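Local coordinates for DNA mimic protein DMP12 (Neisseria meningitidis MC58, PDB 3W1O) that acts as a DNA mimic, binding the histone-like protein HU at its DNA-binding sites and probably regulating, rather than fully blocking, its hold on DNA, at residues E70-K84 against L105-F119. Numbering follows the deposited sequence.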
ATOM      1  N   GLU A  70      -2.330  10.074   9.600  1.00 24.05           N
ATOM      2  CA  GLU A  70      -2.818  10.879   8.501  1.00 24.86           C
ATOM      3  C   GLU A  70      -1.626  11.394   7.677  1.00 24.81           C
ATOM      4  O   GLU A  70      -0.623  11.870   8.239  1.00 24.79           O
ATOM      5  CB  GLU A  70      -3.590  12.070   9.036  1.00 26.78           C
ATOM      6  CG  GLU A  70      -4.213  12.917   7.956  1.00 30.96           C
ATOM      7  CD  GLU A  70      -5.242  13.879   8.542  1.00 39.67           C
ATOM      8  OE1 GLU A  70      -4.946  14.468   9.609  1.00 41.21           O
ATOM      9  OE2 GLU A  70      -6.350  13.995   7.965  1.00 42.89           O
ATOM     10  N   GLY A  71      -1.736  11.294   6.361  1.00 23.86           N
ATOM     11  CA  GLY A  71      -0.669  11.778   5.480  1.00 23.00           C
ATOM     12  C   GLY A  71      -0.668  11.093   4.131  1.00 21.79           C
ATOM     13  O   GLY A  71      -1.601  10.361   3.801  1.00 21.05           O
ATOM     14  N   ASP A  72       0.355  11.373   3.323  1.00 21.00           N
ATOM     15  CA  ASP A  72       0.421  10.809   1.986  1.00 20.48           C
ATOM     16  C   ASP A  72       1.836  10.414   1.743  1.00 20.50           C
ATOM     17  O   ASP A  72       2.747  11.186   2.080  1.00 20.67           O
ATOM     18  CB  ASP A  72       0.038  11.850   0.965  1.00 21.67           C
ATOM     19  CG  ASP A  72      -1.442  12.133   0.995  1.00 24.12           C
ATOM     20  OD1 ASP A  72      -2.160  11.429   0.277  1.00 25.69           O
ATOM     21  OD2 ASP A  72      -1.875  12.977   1.793  1.00 26.02           O
ATOM     22  N   TRP A  73       2.026   9.238   1.147  1.00 19.19           N
ATOM     23  CA  TRP A  73       3.363   8.688   0.986  1.00 21.22           C
ATOM     24  C   TRP A  73       3.405   8.073  -0.392  1.00 22.15           C
ATOM     25  O   TRP A  73       2.411   7.500  -0.862  1.00 21.27           O
ATOM     26  CB  TRP A  73       3.686   7.618   2.043  1.00 20.23           C
ATOM     27  CG  TRP A  73       3.858   8.144   3.414  1.00 22.63           C
ATOM     28  CD1 TRP A  73       5.038   8.512   3.997  1.00 24.89           C
ATOM     29  CD2 TRP A  73       2.839   8.349   4.406  1.00 23.10           C
ATOM     30  NE1 TRP A  73       4.816   8.931   5.285  1.00 23.93           N
ATOM     31  CE2 TRP A  73       3.476   8.861   5.557  1.00 23.94           C
ATOM     32  CE3 TRP A  73       1.454   8.175   4.421  1.00 20.55           C
ATOM     33  CZ2 TRP A  73       2.787   9.182   6.733  1.00 23.58           C
ATOM     34  CZ3 TRP A  73       0.742   8.487   5.641  1.00 20.88           C
ATOM     35  CH2 TRP A  73       1.417   8.998   6.746  1.00 22.30           C
ATOM     36  N   LEU A  74       4.516   8.244  -1.078  1.00 22.90           N
ATOM     37  CA  LEU A  74       4.576   7.784  -2.478  1.00 25.72           C
ATOM     38  C   LEU A  74       5.766   6.911  -2.555  1.00 27.83           C
ATOM     39  O   LEU A  74       6.825   7.360  -2.137  1.00 29.10           O
ATOM     40  CB  LEU A  74       4.916   8.933  -3.391  1.00 27.07           C
ATOM     41  CG  LEU A  74       4.130  10.171  -3.478  1.00 29.69           C
ATOM     42  CD1 LEU A  74       4.604  10.851  -4.781  1.00 35.01           C
ATOM     43  CD2 LEU A  74       2.670   9.859  -3.492  1.00 32.67           C
ATOM     44  N   ILE A  75       5.627   5.710  -3.138  1.00 27.54           N
ATOM     45  CA  ILE A  75       6.648   4.635  -3.060  1.00 30.54           C
ATOM     46  C   ILE A  75       7.081   4.444  -4.516  1.00 29.82           C
ATOM     47  O   ILE A  75       6.232   4.259  -5.386  1.00 27.12           O
ATOM     48  CB  ILE A  75       6.028   3.319  -2.467  1.00 31.14           C
ATOM     49  CG1 ILE A  75       5.544   3.524  -1.009  1.00 36.57           C
ATOM     50  CG2 ILE A  75       7.045   2.218  -2.362  1.00 33.99           C
ATOM     51  CD1 ILE A  75       4.289   4.290  -0.840  1.00 40.01           C
ATOM     52  N   ASP A  76       8.388   4.573  -4.778  1.00 30.41           N
ATOM     53  CA  ASP A  76       8.928   4.434  -6.115  1.00 30.17           C
ATOM     54  C   ASP A  76       9.308   2.966  -6.392  1.00 28.46           C
ATOM     55  O   ASP A  76       9.407   2.172  -5.452  1.00 26.97           O
ATOM     56  CB  ASP A  76      10.199   5.331  -6.272  1.00 32.56           C
ATOM     57  CG  ASP A  76      11.438   4.867  -5.405  1.00 38.48           C
ATOM     58  OD1 ASP A  76      11.332   4.185  -4.348  1.00 41.87           O
ATOM     59  OD2 ASP A  76      12.583   5.239  -5.789  1.00 46.39           O
ATOM     60  N   LYS A  77       9.582   2.637  -7.651  1.00 26.95           N
ATOM     61  CA  LYS A  77       9.899   1.241  -8.024  1.00 27.30           C
ATOM     62  C   LYS A  77      10.937   0.575  -7.108  1.00 26.88           C
ATOM     63  O   LYS A  77      10.740  -0.536  -6.660  1.00 24.56           O
ATOM     64  CB  LYS A  77      10.357   1.136  -9.484  1.00 27.58           C
ATOM     65  CG  LYS A  77      10.634  -0.289  -9.919  1.00 29.39           C
ATOM     66  CD  LYS A  77      11.231  -0.349 -11.304  1.00 30.72           C
ATOM     67  CE  LYS A  77      11.220  -1.781 -11.809  1.00 36.24           C
ATOM     68  NZ  LYS A  77      11.434  -1.875 -13.305  1.00 39.60           N
ATOM     69  N   GLU A  78      12.056   1.247  -6.849  1.00 26.73           N
ATOM     70  CA  GLU A  78      13.075   0.667  -5.966  1.00 27.45           C
ATOM     71  C   GLU A  78      12.486   0.229  -4.624  1.00 26.96           C
ATOM     72  O   GLU A  78      12.720  -0.884  -4.159  1.00 25.60           O
ATOM     73  CB  GLU A  78      14.204   1.669  -5.670  1.00 28.30           C
ATOM     74  CG  GLU A  78      15.410   1.008  -4.996  1.00 32.82           C
ATOM     75  CD  GLU A  78      16.525   1.997  -4.611  1.00 40.42           C
ATOM     76  OE1 GLU A  78      16.513   3.151  -5.101  1.00 41.08           O
ATOM     77  OE2 GLU A  78      17.413   1.613  -3.816  1.00 41.42           O
ATOM     78  N   SER A  79      11.740   1.142  -3.998  1.00 25.58           N
ATOM     79  CA  SER A  79      11.155   0.859  -2.703  1.00 25.66           C
ATOM     80  C   SER A  79      10.007  -0.169  -2.820  1.00 23.78           C
ATOM     81  O   SER A  79       9.835  -0.998  -1.908  1.00 24.53           O
ATOM     82  CB  SER A  79      10.644   2.155  -2.076  1.00 25.65           C
ATOM     83  OG  SER A  79      11.747   2.998  -1.715  1.00 27.42           O
ATOM     84  N   ILE A  80       9.254  -0.105  -3.906  1.00 22.17           N
ATOM     85  CA  ILE A  80       8.163  -1.090  -4.159  1.00 23.14           C
ATOM     86  C   ILE A  80       8.723  -2.517  -4.127  1.00 24.05           C
ATOM     87  O   ILE A  80       8.182  -3.408  -3.453  1.00 23.47           O
ATOM     88  CB  ILE A  80       7.395  -0.824  -5.475  1.00 23.42           C
ATOM     89  CG1 ILE A  80       6.561   0.464  -5.364  1.00 20.96           C
ATOM     90  CG2 ILE A  80       6.410  -1.983  -5.835  1.00 22.33           C
ATOM     91  CD1 ILE A  80       6.093   1.014  -6.723  1.00 22.38           C
ATOM     92  N   LEU A  81       9.823  -2.721  -4.856  1.00 24.35           N
ATOM     93  CA  LEU A  81      10.446  -4.029  -4.914  1.00 25.90           C
ATOM     94  C   LEU A  81      10.984  -4.422  -3.566  1.00 25.28           C
ATOM     95  O   LEU A  81      10.843  -5.560  -3.171  1.00 26.13           O
ATOM     96  CB  LEU A  81      11.585  -4.046  -5.943  1.00 26.28           C
ATOM     97  CG  LEU A  81      11.083  -4.055  -7.374  1.00 27.70           C
ATOM     98  CD1 LEU A  81      12.198  -3.655  -8.352  1.00 31.75           C
ATOM     99  CD2 LEU A  81      10.498  -5.433  -7.710  1.00 28.90           C
ATOM    100  N   ALA A  82      11.633  -3.488  -2.872  1.00 24.82           N
ATOM    101  CA  ALA A  82      12.212  -3.764  -1.544  1.00 24.59           C
ATOM    102  C   ALA A  82      11.113  -4.128  -0.511  1.00 24.29           C
ATOM    103  O   ALA A  82      11.295  -5.036   0.287  1.00 24.23           O
ATOM    104  CB  ALA A  82      12.995  -2.571  -1.053  1.00 24.35           C
ATOM    105  N   VAL A  83       9.999  -3.401  -0.519  1.00 23.74           N
ATOM    106  CA  VAL A  83       8.906  -3.709   0.422  1.00 24.38           C
ATOM    107  C   VAL A  83       8.297  -5.044   0.047  1.00 24.06           C
ATOM    108  O   VAL A  83       8.010  -5.889   0.932  1.00 24.71           O
ATOM    109  CB  VAL A  83       7.820  -2.593   0.432  1.00 24.92           C
ATOM    110  CG1 VAL A  83       6.583  -3.029   1.272  1.00 26.93           C
ATOM    111  CG2 VAL A  83       8.426  -1.328   1.079  1.00 24.43           C
ATOM    112  N   LYS A  84       8.120  -5.269  -1.253  1.00 23.87           N
ATOM    113  CA  LYS A  84       7.540  -6.520  -1.718  1.00 24.86           C
ATOM    114  C   LYS A  84       8.351  -7.725  -1.240  1.00 26.56           C
ATOM    115  O   LYS A  84       7.787  -8.732  -0.795  1.00 24.76           O
ATOM    116  CB  LYS A  84       7.396  -6.542  -3.220  1.00 23.27           C
ATOM    117  CG  LYS A  84       6.823  -7.844  -3.713  1.00 25.27           C
ATOM    118  CD  LYS A  84       6.365  -7.722  -5.116  1.00 28.47           C
ATOM    119  CE  LYS A  84       7.530  -7.508  -6.070  1.00 33.70           C
ATOM    120  NZ  LYS A  84       8.367  -8.733  -6.165  1.00 35.56           N
ATOM    121  N   LEU A 105       1.666  -4.022  -5.116  1.00 19.47           N
ATOM    122  CA  LEU A 105       3.084  -3.814  -5.440  1.00 20.52           C
ATOM    123  C   LEU A 105       3.458  -4.489  -6.780  1.00 21.14           C
ATOM    124  O   LEU A 105       4.043  -3.866  -7.675  1.00 21.57           O
ATOM    125  CB  LEU A 105       3.978  -4.300  -4.287  1.00 18.91           C
ATOM    126  CG  LEU A 105       3.700  -3.649  -2.910  1.00 20.93           C
ATOM    127  CD1 LEU A 105       4.643  -4.240  -1.867  1.00 22.68           C
ATOM    128  CD2 LEU A 105       3.800  -2.103  -2.964  1.00 22.20           C
ATOM    129  N   GLU A 106       3.079  -5.743  -6.945  1.00 21.52           N
ATOM    130  CA  GLU A 106       3.337  -6.440  -8.224  1.00 22.04           C
ATOM    131  C   GLU A 106       2.709  -5.737  -9.408  1.00 22.17           C
ATOM    132  O   GLU A 106       3.343  -5.602 -10.484  1.00 22.52           O
ATOM    133  CB  GLU A 106       2.840  -7.902  -8.141  1.00 22.83           C
ATOM    134  CG  GLU A 106       3.664  -8.702  -7.173  1.00 23.40           C
ATOM    135  CD  GLU A 106       3.251 -10.151  -7.054  1.00 29.46           C
ATOM    136  OE1 GLU A 106       2.167 -10.492  -7.550  1.00 28.76           O
ATOM    137  OE2 GLU A 106       4.015 -10.940  -6.441  1.00 32.05           O
ATOM    138  N   TYR A 107       1.472  -5.272  -9.239  1.00 19.98           N
ATOM    139  CA  TYR A 107       0.775  -4.642 -10.319  1.00 20.68           C
ATOM    140  C   TYR A 107       1.533  -3.356 -10.699  1.00 20.34           C
ATOM    141  O   TYR A 107       1.612  -2.976 -11.888  1.00 21.52           O
ATOM    142  CB  TYR A 107      -0.635  -4.267  -9.883  1.00 19.39           C
ATOM    143  CG  TYR A 107      -1.537  -3.764 -10.972  1.00 20.32           C
ATOM    144  CD1 TYR A 107      -2.505  -4.574 -11.548  1.00 22.05           C
ATOM    145  CD2 TYR A 107      -1.451  -2.434 -11.415  1.00 22.20           C
ATOM    146  CE1 TYR A 107      -3.385  -4.097 -12.553  1.00 22.62           C
ATOM    147  CE2 TYR A 107      -2.286  -1.980 -12.440  1.00 21.93           C
ATOM    148  CZ  TYR A 107      -3.248  -2.780 -12.975  1.00 22.88           C
ATOM    149  OH  TYR A 107      -4.053  -2.277 -13.957  1.00 25.13           O
ATOM    150  N   ALA A 108       1.999  -2.645  -9.696  1.00 21.81           N
ATOM    151  CA  ALA A 108       2.637  -1.334  -9.927  1.00 21.88           C
ATOM    152  C   ALA A 108       3.954  -1.575 -10.627  1.00 23.46           C
ATOM    153  O   ALA A 108       4.348  -0.783 -11.468  1.00 24.53           O
ATOM    154  CB  ALA A 108       2.888  -0.613  -8.609  1.00 21.54           C
ATOM    155  N   ILE A 109       4.644  -2.638 -10.228  1.00 23.82           N
ATOM    156  CA  ILE A 109       5.882  -3.019 -10.941  1.00 24.95           C
ATOM    157  C   ILE A 109       5.553  -3.323 -12.374  1.00 25.34           C
ATOM    158  O   ILE A 109       6.164  -2.747 -13.292  1.00 24.52           O
ATOM    159  CB  ILE A 109       6.620  -4.194 -10.315  1.00 24.30           C
ATOM    160  CG1 ILE A 109       7.203  -3.826  -8.956  1.00 24.34           C
ATOM    161  CG2 ILE A 109       7.763  -4.671 -11.232  1.00 26.27           C
ATOM    162  CD1 ILE A 109       8.062  -2.569  -8.993  1.00 31.24           C
ATOM    163  N   LYS A 110       4.569  -4.204 -12.587  1.00 24.28           N
ATOM    164  CA  LYS A 110       4.230  -4.618 -13.936  1.00 26.48           C
ATOM    165  C   LYS A 110       3.714  -3.494 -14.823  1.00 26.55           C
ATOM    166  O   LYS A 110       3.944  -3.496 -16.042  1.00 25.95           O
ATOM    167  CB  LYS A 110       3.184  -5.733 -13.929  1.00 26.04           C
ATOM    168  CG  LYS A 110       2.819  -6.279 -15.353  1.00 32.31           C
ATOM    169  CD  LYS A 110       4.086  -6.527 -16.230  1.00 38.90           C
ATOM    170  CE  LYS A 110       3.783  -7.348 -17.502  1.00 44.81           C
ATOM    171  NZ  LYS A 110       3.278  -6.502 -18.640  1.00 45.26           N
ATOM    172  N   ASN A 111       3.017  -2.536 -14.233  1.00 24.80           N
ATOM    173  CA  ASN A 111       2.381  -1.510 -15.039  1.00 25.37           C
ATOM    174  C   ASN A 111       2.987  -0.116 -14.863  1.00 24.57           C
ATOM    175  O   ASN A 111       2.375   0.857 -15.274  1.00 25.27           O
ATOM    176  CB  ASN A 111       0.861  -1.513 -14.762  1.00 24.97           C
ATOM    177  CG  ASN A 111       0.196  -2.764 -15.301  1.00 28.81           C
ATOM    178  OD1 ASN A 111       0.045  -2.914 -16.516  1.00 31.05           O
ATOM    179  ND2 ASN A 111      -0.152  -3.696 -14.408  1.00 25.94           N
ATOM    180  N   GLU A 112       4.152  -0.073 -14.245  1.00 25.29           N
ATOM    181  CA  GLU A 112       4.993   1.117 -14.073  1.00 27.12           C
ATOM    182  C   GLU A 112       4.223   2.254 -13.398  1.00 26.63           C
ATOM    183  O   GLU A 112       4.060   3.334 -13.965  1.00 26.41           O
ATOM    184  CB  GLU A 112       5.551   1.535 -15.442  1.00 27.64           C
ATOM    185  CG  GLU A 112       6.550   0.491 -15.982  1.00 34.47           C
ATOM    186  CD  GLU A 112       6.361   0.238 -17.482  1.00 43.70           C
ATOM    187  OE1 GLU A 112       5.201   0.243 -17.976  1.00 48.81           O
ATOM    188  OE2 GLU A 112       7.369   0.018 -18.180  1.00 48.33           O
ATOM    189  N   LYS A 113       3.705   1.974 -12.210  1.00 25.97           N
ATOM    190  CA  LYS A 113       2.851   2.948 -11.488  1.00 25.74           C
ATOM    191  C   LYS A 113       3.560   3.297 -10.173  1.00 25.40           C
ATOM    192  O   LYS A 113       4.302   2.491  -9.581  1.00 26.35           O
ATOM    193  CB  LYS A 113       1.452   2.345 -11.187  1.00 25.87           C
ATOM    194  CG  LYS A 113       0.598   1.844 -12.382  1.00 25.77           C
ATOM    195  CD  LYS A 113       0.170   2.986 -13.312  1.00 27.38           C
ATOM    196  CE  LYS A 113      -0.838   2.542 -14.343  1.00 32.85           C
ATOM    197  NZ  LYS A 113      -1.673   3.698 -14.853  1.00 34.98           N
ATOM    198  N   THR A 114       3.328   4.512  -9.674  1.00 25.20           N
ATOM    199  CA  THR A 114       3.754   4.835  -8.313  1.00 24.71           C
ATOM    200  C   THR A 114       2.708   4.261  -7.377  1.00 21.05           C
ATOM    201  O   THR A 114       1.557   4.163  -7.724  1.00 22.66           O
ATOM    202  CB  THR A 114       3.958   6.365  -8.129  1.00 26.90           C
ATOM    203  OG1 THR A 114       5.258   6.671  -8.658  1.00 29.59           O
ATOM    204  CG2 THR A 114       3.944   6.795  -6.675  1.00 26.06           C
ATOM    205  N   VAL A 115       3.163   3.791  -6.250  1.00 19.86           N
ATOM    206  CA  VAL A 115       2.253   3.302  -5.200  1.00 20.01           C
ATOM    207  C   VAL A 115       2.023   4.414  -4.197  1.00 18.60           C
ATOM    208  O   VAL A 115       2.975   5.050  -3.760  1.00 22.24           O
ATOM    209  CB  VAL A 115       2.836   2.054  -4.558  1.00 18.80           C
ATOM    210  CG1 VAL A 115       2.109   1.692  -3.274  1.00 19.74           C
ATOM    211  CG2 VAL A 115       2.690   0.884  -5.544  1.00 17.66           C
ATOM    212  N   ILE A 116       0.773   4.664  -3.834  1.00 18.57           N
ATOM    213  CA  ILE A 116       0.458   5.689  -2.825  1.00 18.52           C
ATOM    214  C   ILE A 116      -0.036   5.058  -1.537  1.00 18.55           C
ATOM    215  O   ILE A 116      -0.821   4.089  -1.575  1.00 16.13           O
ATOM    216  CB  ILE A 116      -0.651   6.574  -3.386  1.00 20.08           C
ATOM    217  CG1 ILE A 116      -0.081   7.305  -4.630  1.00 24.36           C
ATOM    218  CG2 ILE A 116      -1.170   7.550  -2.326  1.00 19.93           C
ATOM    219  CD1 ILE A 116      -1.114   7.971  -5.422  1.00 29.20           C
ATOM    220  N   PHE A 117       0.443   5.577  -0.409  1.00 17.87           N
ATOM    221  CA  PHE A 117      -0.220   5.271   0.848  1.00 19.70           C
ATOM    222  C   PHE A 117      -0.957   6.549   1.227  1.00 18.97           C
ATOM    223  O   PHE A 117      -0.334   7.599   1.319  1.00 20.53           O
ATOM    224  CB  PHE A 117       0.774   4.935   1.977  1.00 19.30           C
ATOM    225  CG  PHE A 117       1.674   3.740   1.738  1.00 22.72           C
ATOM    226  CD1 PHE A 117       1.504   2.872   0.660  1.00 29.32           C
ATOM    227  CD2 PHE A 117       2.675   3.462   2.639  1.00 28.74           C
ATOM    228  CE1 PHE A 117       2.383   1.762   0.470  1.00 31.27           C
ATOM    229  CE2 PHE A 117       3.547   2.347   2.453  1.00 33.06           C
ATOM    230  CZ  PHE A 117       3.380   1.519   1.368  1.00 28.30           C
ATOM    231  N   HIS A 118      -2.250   6.461   1.478  1.00 18.87           N
ATOM    232  CA  HIS A 118      -3.026   7.685   1.835  1.00 19.47           C
ATOM    233  C   HIS A 118      -3.892   7.431   3.067  1.00 20.29           C
ATOM    234  O   HIS A 118      -4.558   6.414   3.132  1.00 19.68           O
ATOM    235  CB  HIS A 118      -3.902   8.140   0.683  1.00 18.54           C
ATOM    236  CG  HIS A 118      -4.869   9.225   1.079  1.00 21.51           C
ATOM    237  ND1 HIS A 118      -4.494  10.553   1.176  1.00 22.28           N
ATOM    238  CD2 HIS A 118      -6.160   9.163   1.508  1.00 24.58           C
ATOM    239  CE1 HIS A 118      -5.531  11.270   1.596  1.00 25.21           C
ATOM    240  NE2 HIS A 118      -6.552  10.453   1.808  1.00 23.12           N
ATOM    241  N   PHE A 119      -3.878   8.353   4.028  1.00 21.66           N
ATOM    242  CA  PHE A 119      -4.734   8.198   5.214  1.00 23.84           C
ATOM    243  C   PHE A 119      -5.082   9.612   5.652  1.00 26.10           C
ATOM    244  O   PHE A 119      -4.297  10.577   5.512  1.00 25.15           O
ATOM    245  CB  PHE A 119      -3.947   7.480   6.312  1.00 23.48           C
ATOM    246  CG  PHE A 119      -4.771   6.890   7.426  1.00 24.61           C
ATOM    247  CD1 PHE A 119      -6.136   6.629   7.284  1.00 25.68           C
ATOM    248  CD2 PHE A 119      -4.147   6.518   8.606  1.00 29.26           C
ATOM    249  CE1 PHE A 119      -6.868   6.006   8.331  1.00 28.35           C
ATOM    250  CE2 PHE A 119      -4.875   5.886   9.664  1.00 29.08           C
ATOM    251  CZ  PHE A 119      -6.230   5.644   9.516  1.00 25.79           C
ATOM    252  OXT PHE A 119      -6.215   9.814   6.117  1.00 28.30           O
TER
HETATM  253  O   HOH W   1      -3.640  12.821   3.948  1.00 34.89           O
HETATM  254  O   HOH W   2       6.655 -10.938  -7.050  1.00 42.22           O
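Strands 72-75 and 115-118 pair antiparallel, with W73 opposite F117 and I75 opposite V115 as hydrogen-bonded pairs, while helices 77-84 and 105-111 run at 144° to each other with axes 9.7 Å apart. Two further backbone bonds join G71 and F119, G71 N to F119 O and F119 N to G71 O. D72 and H118 lie side by side on one face of the sheet. H118 ND1 donates to D72 OD1 at 2.7 Å, nearly straight. OD1 lies close to the imidazole plane; ND1 meets it on the syn side, 30° out of the carboxylate plane. D72 OD1 also bonds Y21 OH, and a water lies within hydrogen-bonding distance of both D72 OD2 and F119 O.

On the other face I75 packs over one face of the F117 ring. CG1 of I75 stands anti to the carbonyl carbon (chi1 -63°), and CD1 reaches over the ring centre in a CH-pi contact, 3.4 Å from the F117 centroid. The CB atoms of W73 and F117 also meet, and F117 O lies at the edge of the indole.

Between the helices, I80 CG2 touches I109 CD1 at 3.6 Å and also meets L105 CB. I80 CD1 turns to the strand and packs at 3.6 Å on V115 CG2. I109 CD1 also meets K77 CG and L81 CG. At the far end the bent K84 chain lays CD 3.5 Å from E106 CG, and a water bridges K84 NZ to E106 OE2.

A strand-then-helix segment thus packs on a helix-then-strand segment, their turns marked by the D76 N-cap (S79 N to D76 OD1) and the E112 Schellman motif. Strand 72-75 is an outer strand of the four-stranded antiparallel sheet; strand 115-118 lies between it and strand 7-10. Helix 21-30 packs on the face of L74 and I116. W64 and helix 53-61 meet F117 on the other.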